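PDB 4IQN: putative cytoplasmic protein from Salmonella enterica subsp. enterica serovar Typhimurium, which is of unknown function and contains a domain of unknown function, DUF5066. Local coordinates for residues A[139-150]-A[199-210]. Numbering follows the deposited sequence.
Sequences YITERDANGEYP and NEQRDAALLDLE
Tyr-139, Thr-141 and Pro-150 meet the last turns of helix 190-207 in a largely buried contact, mixing polar bonds with apolar packing, that sets this helix against the loop joining strands 135-140 and 151-155. The Tyr-139 side chain, its CG anti to the backbone N (chi1 -155°), runs toward the chain just beyond the helix, where its OH donates to Glu-210 OE2 at 2.7 Å. That oxygen lies at the ring edge, in plane, and accepts through its anti lone pair. Arg-41 forms a salt bridge with the same oxygen and Trp-116 NE1 hydrogen-bonds to Glu-210 OE1, which fixes the carboxylate. Leu-207 CD2 packs 3.8 Å from Tyr-139 CZ. Thr-141 OG1 donates to Asp-203 OD2 over 2.8 Å, from above the carboxylate plane. Arg-202 reaches OD2 from the opposite face, gripping Asp-203 side-on: NE bonds to OD1 at 2.8 Å and NH2 to OD2 at 2.9 Å, both nearly straight. This bidentate salt bridge fixes the rotation of the guanidinium, with Glu-142 CB over one face and Pro-150 CG at the edge, 3.4 Å from Arg-202 NH2. Water extends the contact: one molecule bridges Arg-202 NH2 and Glu-142 O, and another links Arg-202 NH1 to Arg-143 O. Within the loop, Asp-144 OD1 accepts from Glu-148 N. The whole is a beta hairpin, strands 135-140 and 151-155 of the four-stranded antiparallel sheet, with the C-terminal part of a helix packed against its loop.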
loop_
_atom_site.group_PDB
_atom_site.type_symbol
_atom_site.label_atom_id
_atom_site.label_comp_id
_atom_site.label_asym_id
_atom_site.label_seq_id
_atom_site.Cartn_x
_atom_site.Cartn_y
_atom_site.Cartn_z
ATOM N N TYR A 139 0.539 3.720 3.377
ATOM C CA TYR A 139 0.293 4.026 4.796
ATOM C C TYR A 139 -0.249 5.428 4.871
ATOM O O TYR A 139 0.498 6.389 4.688
ATOM C CB TYR A 139 1.623 3.915 5.579
ATOM C CG TYR A 139 1.481 3.611 7.039
ATOM C CD1 TYR A 139 0.913 2.412 7.472
ATOM C CD2 TYR A 139 1.931 4.504 8.012
ATOM C CE1 TYR A 139 0.779 2.124 8.844
ATOM C CE2 TYR A 139 1.797 4.208 9.387
ATOM C CZ TYR A 139 1.218 3.023 9.794
ATOM O OH TYR A 139 1.082 2.726 11.162
ATOM N N ILE A 140 -1.563 5.563 5.121
ATOM C CA ILE A 140 -2.222 6.851 4.950
ATOM C C ILE A 140 -2.090 7.722 6.213
ATOM O O ILE A 140 -2.955 7.726 7.070
ATOM C CB ILE A 140 -3.688 6.655 4.595
ATOM C CG1 ILE A 140 -3.865 5.718 3.407
ATOM C CG2 ILE A 140 -4.377 8.009 4.320
ATOM C CD1 ILE A 140 -3.190 6.131 2.097
ATOM N N THR A 141 -0.966 8.420 6.326
ATOM C CA THR A 141 -0.679 9.298 7.434
ATOM C C THR A 141 -0.683 10.705 6.883
ATOM O O THR A 141 -1.751 11.326 6.802
ATOM C CB THR A 141 0.644 8.937 8.109
ATOM O OG1 THR A 141 1.624 8.764 7.100
ATOM C CG2 THR A 141 0.506 7.642 8.863
ATOM N N GLU A 142 0.459 11.192 6.434
ATOM C CA GLU A 142 0.570 12.573 5.954
ATOM C C GLU A 142 1.322 12.501 4.643
ATOM O O GLU A 142 2.244 11.687 4.507
ATOM C CB GLU A 142 1.327 13.475 6.948
ATOM C CG GLU A 142 0.723 13.596 8.341
ATOM C CD GLU A 142 -0.653 14.283 8.342
ATOM O OE1 GLU A 142 -0.907 15.104 7.427
ATOM O OE2 GLU A 142 -1.498 14.007 9.249
ATOM N N ARG A 143 0.907 13.310 3.678
ATOM C CA ARG A 143 1.645 13.421 2.424
ATOM C C ARG A 143 2.908 14.269 2.556
ATOM O O ARG A 143 2.979 15.216 3.326
ATOM C CB ARG A 143 0.747 13.973 1.330
ATOM C CG ARG A 143 -0.457 13.087 1.106
ATOM C CD ARG A 143 -1.131 13.286 -0.241
ATOM N NE ARG A 143 -1.437 14.679 -0.499
ATOM C CZ ARG A 143 -1.721 15.163 -1.706
ATOM N NH1 ARG A 143 -1.756 14.371 -2.809
ATOM N NH2 ARG A 143 -1.964 16.451 -1.816
ATOM N N ASP A 144 3.915 13.908 1.781
ATOM C CA ASP A 144 5.165 14.586 1.775
ATOM C C ASP A 144 5.197 15.671 0.713
ATOM O O ASP A 144 4.174 16.015 0.139
ATOM C CB ASP A 144 6.299 13.550 1.567
ATOM C CG ASP A 144 6.276 12.892 0.197
ATOM O OD1 ASP A 144 5.597 13.380 -0.779
ATOM O OD2 ASP A 144 6.947 11.845 0.099
ATOM N N ALA A 145 6.369 16.245 0.465
ATOM C CA ALA A 145 6.518 17.369 -0.468
ATOM C C ALA A 145 6.122 17.035 -1.894
ATOM O O ALA A 145 5.815 17.935 -2.651
ATOM C CB ALA A 145 7.958 17.881 -0.460
ATOM N N ASN A 146 6.184 15.768 -2.270
ATOM C CA ASN A 146 5.769 15.280 -3.595
ATOM C C ASN A 146 4.349 14.754 -3.615
ATOM O O ASN A 146 3.908 14.174 -4.614
ATOM C CB ASN A 146 6.657 14.127 -4.061
ATOM C CG ASN A 146 8.108 14.489 -4.132
ATOM O OD1 ASN A 146 8.991 13.722 -3.687
ATOM N ND2 ASN A 146 8.386 15.601 -4.707
ATOM N N GLY A 147 3.618 14.914 -2.518
ATOM C CA GLY A 147 2.249 14.406 -2.461
ATOM C C GLY A 147 2.127 12.903 -2.292
ATOM O O GLY A 147 1.163 12.313 -2.750
ATOM N N GLU A 148 3.123 12.279 -1.656
ATOM C CA GLU A 148 3.147 10.842 -1.459
ATOM C C GLU A 148 3.009 10.459 0.001
ATOM O O GLU A 148 3.408 11.205 0.875
ATOM C CB GLU A 148 4.454 10.241 -2.008
ATOM C CG GLU A 148 4.581 10.442 -3.506
ATOM C CD GLU A 148 3.504 9.691 -4.331
ATOM O OE1 GLU A 148 3.076 8.565 -3.920
ATOM O OE2 GLU A 148 3.103 10.232 -5.408
ATOM N N TYR A 149 2.465 9.271 0.231
ATOM C CA TYR A 149 2.452 8.639 1.535
ATOM C C TYR A 149 3.550 7.561 1.594
ATOM O O TYR A 149 4.003 7.067 0.567
ATOM C CB TYR A 149 1.138 7.951 1.803
ATOM C CG TYR A 149 -0.034 8.874 1.950
ATOM C CD1 TYR A 149 -0.174 9.661 3.061
ATOM C CD2 TYR A 149 -1.016 8.930 0.949
ATOM C CE1 TYR A 149 -1.307 10.483 3.199
ATOM C CE2 TYR A 149 -2.107 9.771 1.062
ATOM C CZ TYR A 149 -2.236 10.546 2.197
ATOM O OH TYR A 149 -3.297 11.382 2.377
ATOM N N PRO A 150 3.917 7.135 2.800
ATOM C CA PRO A 150 4.902 6.028 2.861
ATOM C C PRO A 150 4.327 4.689 2.409
ATOM O O PRO A 150 3.104 4.513 2.320
ATOM C CB PRO A 150 5.254 5.943 4.345
ATOM C CG PRO A 150 4.672 7.138 4.988
ATOM C CD PRO A 150 3.533 7.597 4.135
ATOM N N ASN A 199 9.697 10.030 7.531
ATOM C CA ASN A 199 8.447 9.289 7.622
ATOM C C ASN A 199 8.460 8.487 8.902
ATOM O O ASN A 199 7.495 8.485 9.640
ATOM C CB ASN A 199 8.244 8.364 6.409
ATOM C CG ASN A 199 7.914 9.109 5.105
ATOM O OD1 ASN A 199 7.640 10.293 5.112
ATOM N ND2 ASN A 199 7.932 8.400 3.981
ATOM N N GLU A 200 9.592 7.857 9.201
ATOM C CA GLU A 200 9.705 7.039 10.394
ATOM C C GLU A 200 9.626 7.847 11.675
ATOM O O GLU A 200 8.981 7.411 12.659
ATOM C CB GLU A 200 10.973 6.192 10.304
ATOM C CG GLU A 200 10.812 5.098 9.229
ATOM C CD GLU A 200 12.120 4.381 8.888
ATOM O OE1 GLU A 200 12.866 4.097 9.857
ATOM O OE2 GLU A 200 12.393 4.116 7.669
ATOM N N GLN A 201 10.243 9.015 11.681
ATOM C CA GLN A 201 10.169 9.890 12.844
ATOM C C GLN A 201 8.722 10.327 13.037
ATOM O O GLN A 201 8.165 10.193 14.130
ATOM C CB GLN A 201 11.069 11.105 12.687
ATOM C CG GLN A 201 11.245 11.891 13.971
ATOM C CD GLN A 201 12.403 12.872 13.922
ATOM O OE1 GLN A 201 13.265 12.801 13.043
ATOM N NE2 GLN A 201 12.432 13.795 14.877
ATOM N N ARG A 202 8.113 10.783 11.953
ATOM C CA ARG A 202 6.780 11.368 11.996
ATOM C C ARG A 202 5.726 10.348 12.424
ATOM O O ARG A 202 4.854 10.675 13.211
ATOM C CB ARG A 202 6.433 11.945 10.606
ATOM C CG ARG A 202 5.038 12.606 10.519
ATOM C CD ARG A 202 4.639 12.881 9.100
ATOM N NE ARG A 202 4.491 11.609 8.389
ATOM C CZ ARG A 202 4.796 11.369 7.104
ATOM N NH1 ARG A 202 5.235 12.316 6.274
ATOM N NH2 ARG A 202 4.670 10.142 6.642
ATOM N N ASP A 203 5.822 9.117 11.917
ATOM C CA ASP A 203 4.797 8.098 12.092
ATOM C C ASP A 203 5.151 7.014 13.126
ATOM O O ASP A 203 4.430 6.028 13.272
ATOM C CB ASP A 203 4.490 7.430 10.744
ATOM C CG ASP A 203 3.932 8.402 9.692
ATOM O OD1 ASP A 203 3.523 9.535 10.053
ATOM O OD2 ASP A 203 3.902 8.023 8.489
ATOM N N ALA A 204 6.246 7.212 13.864
ATOM C CA ALA A 204 6.760 6.188 14.794
ATOM C C ALA A 204 5.738 5.747 15.841
ATOM O O ALA A 204 5.648 4.556 16.168
ATOM C CB ALA A 204 8.015 6.691 15.479
ATOM N N ALA A 205 4.945 6.695 16.337
ATOM C CA ALA A 205 4.019 6.389 17.421
ATOM C C ALA A 205 2.868 5.536 16.903
ATOM O O ALA A 205 2.313 4.725 17.629
ATOM C CB ALA A 205 3.523 7.660 18.087
ATOM N N LEU A 206 2.543 5.695 15.625
ATOM C CA LEU A 206 1.542 4.883 14.999
ATOM C C LEU A 206 2.047 3.498 14.649
ATOM O O LEU A 206 1.345 2.521 14.842
ATOM C CB LEU A 206 0.980 5.597 13.769
ATOM C CG LEU A 206 0.352 6.964 14.034
ATOM C CD1 LEU A 206 -0.124 7.551 12.705
ATOM C CD2 LEU A 206 -0.810 6.842 15.002
ATOM N N LEU A 207 3.271 3.412 14.137
ATOM C CA LEU A 207 3.850 2.114 13.802
ATOM C C LEU A 207 3.970 1.247 15.035
ATOM O O LEU A 207 3.833 0.023 14.971
ATOM C CB LEU A 207 5.228 2.261 13.132
ATOM C CG LEU A 207 5.082 2.904 11.762
ATOM C CD1 LEU A 207 6.343 3.657 11.357
ATOM C CD2 LEU A 207 4.673 1.844 10.751
ATOM N N ASP A 208 4.223 1.896 16.156
ATOM C CA ASP A 208 4.347 1.198 17.412
ATOM C C ASP A 208 3.040 0.490 17.787
ATOM O O ASP A 208 3.057 -0.467 18.538
ATOM C CB ASP A 208 4.792 2.190 18.490
ATOM C CG ASP A 208 5.118 1.529 19.790
ATOM O OD1 ASP A 208 6.076 0.732 19.862
ATOM O OD2 ASP A 208 4.425 1.836 20.752
ATOM N N LEU A 209 1.908 0.952 17.245
ATOM C CA LEU A 209 0.606 0.304 17.469
ATOM C C LEU A 209 0.310 -0.898 16.544
ATOM O O LEU A 209 -0.653 -1.638 16.768
ATOM C CB LEU A 209 -0.524 1.348 17.320
ATOM C CG LEU A 209 -0.389 2.573 18.227
ATOM C CD1 LEU A 209 -1.359 3.691 17.841
ATOM C CD2 LEU A 209 -0.541 2.187 19.681
ATOM N N GLU A 210 1.103 -1.085 15.493
ATOM C CA GLU A 210 0.838 -2.160 14.507
ATOM C C GLU A 210 1.336 -3.510 15.016
ATOM O O GLU A 210 2.532 -3.849 14.875
ATOM C CB GLU A 210 1.537 -1.846 13.169
ATOM C CG GLU A 210 1.120 -0.503 12.546
ATOM C CD GLU A 210 -0.265 -0.489 11.914
ATOM O OE1 GLU A 210 -1.007 -1.514 11.992
ATOM O OE2 GLU A 210 -0.589 0.585 11.317
HETATM O O HOH W 1 4.820 10.764 3.788
HETATM O O HOH W 2 4.757 15.142 5.754
HETATM O O HOH W 3 6.405 9.741 1.703
#